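Side-chain contacts in protein BCAM1869 (Burkholderia cenocepacia, PDB 4O2H), which probably acts as a transcriptional regulator of quorum sensing, a homologue of RsaM with a novel fold: residues A[22-25]-A[26-29]; A[102-105]-A[106-110]. All blocks are in the same frame, centred on the assembly; numbering follows the deposited sequence.

Contact 1: residues A[22-25]-A[26-29]; sequences RLSE and GALA
S24 and A27 meet where strand 21-24 gives way to the short helix 25-29. S24 is the N-cap residue: its OG caps the first turn, accepting the backbone N-H of A27, with OG to A27 N at 3.1 Å and an N-H...O angle of 165°, close to straight. The hydroxyl is brought there by a chi1 of 71°, which sets OG between the backbone N and the carbonyl carbon of its own residue. In this position OG also rests against the methyl of A27, 3.3 Å from OG to A27 CB. The carbonyl of the same serine starts the helical pattern, S24 O taking the N-H of L28 at 2.9 Å; E25 O follows by accepting from A29 N at 3.1 Å. From the E25 side chain, CB brushes the next amide, 3.2 Å from CB to G26 N.

L23 and L28 form the apolar side of the junction. Their side chains run at about a right angle to one another and touch through one methyl each, L23 CD1 to L28 CD1 at 3.8 Å, while L23 CB lies more loosely beside A27 CB at 4.4 Å. L28 is buried: it also meets V100 and A102 of strand 100-103 and A118 and L119 of helix 112-125, so L28 packs the short helix onto both of these elements. The contact thus pairs a polar cap with an apolar patch: the serine supplies an acceptor for a first-turn N-H, while L23 meets L28, and L28 in turn reaches the neighbouring strand and the longer helix.

Contact 2: residues A[102-105]-A[106-110]; sequences AIDA and KGADI
With chi1 at 61°, D104 holds its carboxylate between its own backbone N and carbonyl carbon, turned in over the type I turn D104-G107, where it meets K106 and A108. OD1 accepts two backbone N-H groups from opposite faces of the carboxylate plane: K106 N at 2.8 Å from OD1, on the anti side, which makes an Asx turn, and A108 N at 3.3 Å from OD1, above the plane. The turn itself closes with G107 N on D104 O at 3.0 Å. G107 has a positive phi of 90°, and past it the chain doubles back: D104 N gives its hydrogen to A108 O at 2.7 Å and I110 N to A102 O at 2.9 Å, framing the single bridge between I103 and D109. I110 sets CG1 over the A102 methyl, 3.7 Å from CG1 to A102 CB, and turns CG2 to D104 CB. I103 CG2 comes within 3.4 Å of D109 OD1, an oxygen engaged in a salt bridge with R22. One aspartate oxygen thus ties together a turn amide and the amide just past the turn, and its negative charge probably polarises both, helping to fix this hairpin-like loop at the protein surface.

Contacts 1 and 2 lie side by side, their centres about 9 Å apart, at the ends of the two parallel neighbouring strands 21-24 and 100-103. One tie is ionic: R22 NE of contact 1 reaches D109 OD1 of contact 2 at 2.8 Å, a salt bridge joining strand 21-24 to the returning arm of the loop. Next to it, L23 O and I103 N are 3.1 Å apart, a probable hydrogen bond between the strands. L28 CD2 also packs on A102 CB at 3.7 Å, extending the apolar side of the capped helix to strand 100-103. One strand therefore runs on into a helix, the other into a tight turn.

Contact 1: residues A[22-25]-A[26-29]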
loop_
_atom_site.group_PDB
_atom_site.type_symbol
_atom_site.label_atom_id
_atom_site.label_comp_id
_atom_site.label_asym_id
_atom_site.label_seq_id
_atom_site.Cartn_x
_atom_site.Cartn_y
_atom_site.Cartn_z
ATOM N N ARG A 22 -7.696 -9.940 16.698
ATOM C CA ARG A 22 -7.800 -11.402 16.763
ATOM C C ARG A 22 -9.159 -11.890 16.341
ATOM O O ARG A 22 -10.182 -11.456 16.871
ATOM C CB ARG A 22 -7.412 -11.934 18.132
ATOM C CG ARG A 22 -5.898 -11.881 18.298
ATOM C CD ARG A 22 -5.351 -12.334 19.648
ATOM N NE ARG A 22 -3.919 -12.585 19.486
ATOM C CZ ARG A 22 -2.981 -11.637 19.445
ATOM N NH1 ARG A 22 -1.719 -11.957 19.220
ATOM N NH2 ARG A 22 -3.305 -10.365 19.619
ATOM N N LEU A 23 -9.160 -12.746 15.305
ATOM C CA LEU A 23 -10.376 -13.248 14.673
ATOM C C LEU A 23 -10.294 -14.738 14.444
ATOM O O LEU A 23 -9.265 -15.240 13.979
ATOM C CB LEU A 23 -10.587 -12.524 13.316
ATOM C CG LEU A 23 -10.783 -11.011 13.303
ATOM C CD1 LEU A 23 -10.704 -10.481 11.901
ATOM C CD2 LEU A 23 -12.118 -10.618 13.940
ATOM N N SER A 24 -11.400 -15.438 14.715
ATOM C CA SER A 24 -11.498 -16.882 14.488
ATOM C C SER A 24 -11.530 -17.204 13.000
ATOM O O SER A 24 -11.843 -16.348 12.173
ATOM C CB SER A 24 -12.750 -17.451 15.149
ATOM O OG SER A 24 -13.901 -17.016 14.447
ATOM N N GLU A 25 -11.244 -18.468 12.685
ATOM C CA GLU A 25 -11.249 -19.071 11.354
ATOM C C GLU A 25 -12.600 -18.736 10.637
ATOM O O GLU A 25 -12.588 -18.295 9.485
ATOM C CB GLU A 25 -11.039 -20.596 11.551
ATOM C CG GLU A 25 -11.066 -21.468 10.307
ATOM C CD GLU A 25 -10.872 -22.955 10.539
ATOM O OE1 GLU A 25 -11.666 -23.572 11.292
ATOM O OE2 GLU A 25 -9.921 -23.508 9.942
ATOM N N GLY A 26 -13.710 -18.884 11.372
ATOM C CA GLY A 26 -15.067 -18.615 10.920
ATOM C C GLY A 26 -15.363 -17.151 10.696
ATOM O O GLY A 26 -15.915 -16.784 9.658
ATOM N N ALA A 27 -15.012 -16.310 11.677
ATOM C CA ALA A 27 -15.160 -14.851 11.619
ATOM C C ALA A 27 -14.396 -14.249 10.413
ATOM O O ALA A 27 -14.828 -13.242 9.848
ATOM C CB ALA A 27 -14.638 -14.234 12.906
ATOM N N LEU A 28 -13.270 -14.887 10.049
ATOM C CA LEU A 28 -12.367 -14.541 8.960
ATOM C C LEU A 28 -12.978 -14.951 7.622
ATOM O O LEU A 28 -12.844 -14.214 6.638
ATOM C CB LEU A 28 -11.007 -15.225 9.196
ATOM C CG LEU A 28 -9.710 -14.473 8.899
ATOM C CD1 LEU A 28 -9.800 -12.975 9.175
ATOM C CD2 LEU A 28 -8.570 -15.074 9.646
ATOM N N ALA A 29 -13.682 -16.101 7.591
ATOM C CA ALA A 29 -14.399 -16.576 6.404
ATOM C C ALA A 29 -15.620 -15.665 6.091
ATOM O O ALA A 29 -16.104 -15.705 4.971
ATOM C CB ALA A 29 -14.848 -18.028 6.580
#

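Contact 2: residues A[102-105]-A[106-110]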
loop_
_atom_site.group_PDB
_atom_site.type_symbol
_atom_site.label_atom_id
_atom_site.label_comp_id
_atom_site.label_asym_id
_atom_site.label_seq_id
_atom_site.Cartn_x
_atom_site.Cartn_y
_atom_site.Cartn_z
ATOM N N ALA A 102 -5.007 -14.641 13.211
ATOM C CA ALA A 102 -6.029 -15.676 13.288
ATOM C C ALA A 102 -5.786 -16.570 14.490
ATOM O O ALA A 102 -4.651 -16.966 14.782
ATOM C CB ALA A 102 -6.074 -16.497 12.013
ATOM N N ILE A 103 -6.863 -16.855 15.214
ATOM C CA ILE A 103 -6.820 -17.660 16.426
ATOM C C ILE A 103 -7.585 -18.965 16.206
ATOM O O ILE A 103 -8.415 -19.029 15.304
ATOM C CB ILE A 103 -7.355 -16.854 17.647
ATOM C CG1 ILE A 103 -8.783 -16.288 17.384
ATOM C CG2 ILE A 103 -6.352 -15.742 18.022
ATOM C CD1 ILE A 103 -9.609 -15.973 18.582
ATOM N N ASP A 104 -7.301 -20.003 17.022
ATOM C CA ASP A 104 -7.989 -21.279 16.898
ATOM C C ASP A 104 -9.220 -21.347 17.843
ATOM O O ASP A 104 -9.627 -20.330 18.430
ATOM C CB ASP A 104 -7.014 -22.466 17.130
ATOM C CG ASP A 104 -6.319 -22.593 18.486
ATOM O OD1 ASP A 104 -6.965 -22.309 19.522
ATOM O OD2 ASP A 104 -5.182 -23.105 18.519
ATOM N N ALA A 105 -9.809 -22.558 17.956
ATOM C CA ALA A 105 -10.971 -22.884 18.783
ATOM C C ALA A 105 -10.730 -22.606 20.269
ATOM O O ALA A 105 -11.671 -22.234 20.975
ATOM C CB ALA A 105 -11.342 -24.350 18.596
ATOM N N LYS A 106 -9.479 -22.786 20.738
ATOM C CA LYS A 106 -9.103 -22.543 22.136
ATOM C C LYS A 106 -8.711 -21.060 22.368
ATOM O O LYS A 106 -8.494 -20.660 23.517
ATOM C CB LYS A 106 -7.975 -23.495 22.577
ATOM C CG LYS A 106 -8.440 -24.940 22.827
ATOM C CD LYS A 106 -7.317 -25.827 23.373
ATOM C CE LYS A 106 -7.752 -27.258 23.585
ATOM N NZ LYS A 106 -6.773 -28.018 24.410
ATOM N N GLY A 107 -8.668 -20.267 21.290
ATOM C CA GLY A 107 -8.357 -18.838 21.332
ATOM C C GLY A 107 -6.889 -18.491 21.200
ATOM O O GLY A 107 -6.508 -17.324 21.333
ATOM N N ALA A 108 -6.057 -19.509 20.957
ATOM C CA ALA A 108 -4.614 -19.401 20.767
ATOM C C ALA A 108 -4.300 -18.994 19.331
ATOM O O ALA A 108 -5.011 -19.385 18.404
ATOM C CB ALA A 108 -3.947 -20.734 21.100
ATOM N N ASP A 109 -3.244 -18.188 19.152
ATOM C CA ASP A 109 -2.786 -17.704 17.846
ATOM C C ASP A 109 -2.376 -18.861 16.951
ATOM O O ASP A 109 -1.874 -19.867 17.450
ATOM C CB ASP A 109 -1.586 -16.758 18.027
ATOM C CG ASP A 109 -1.910 -15.438 18.699
ATOM O OD1 ASP A 109 -3.105 -15.186 18.974
ATOM O OD2 ASP A 109 -0.973 -14.631 18.898
ATOM N N ILE A 110 -2.572 -18.722 15.636
ATOM C CA ILE A 110 -2.163 -19.795 14.737
ATOM C C ILE A 110 -1.006 -19.332 13.860
ATOM O O ILE A 110 -0.549 -20.097 13.007
ATOM C CB ILE A 110 -3.319 -20.425 13.920
ATOM C CG1 ILE A 110 -3.969 -19.446 12.886
ATOM C CG2 ILE A 110 -4.308 -21.158 14.834
ATOM C CD1 ILE A 110 -5.082 -20.128 11.996
#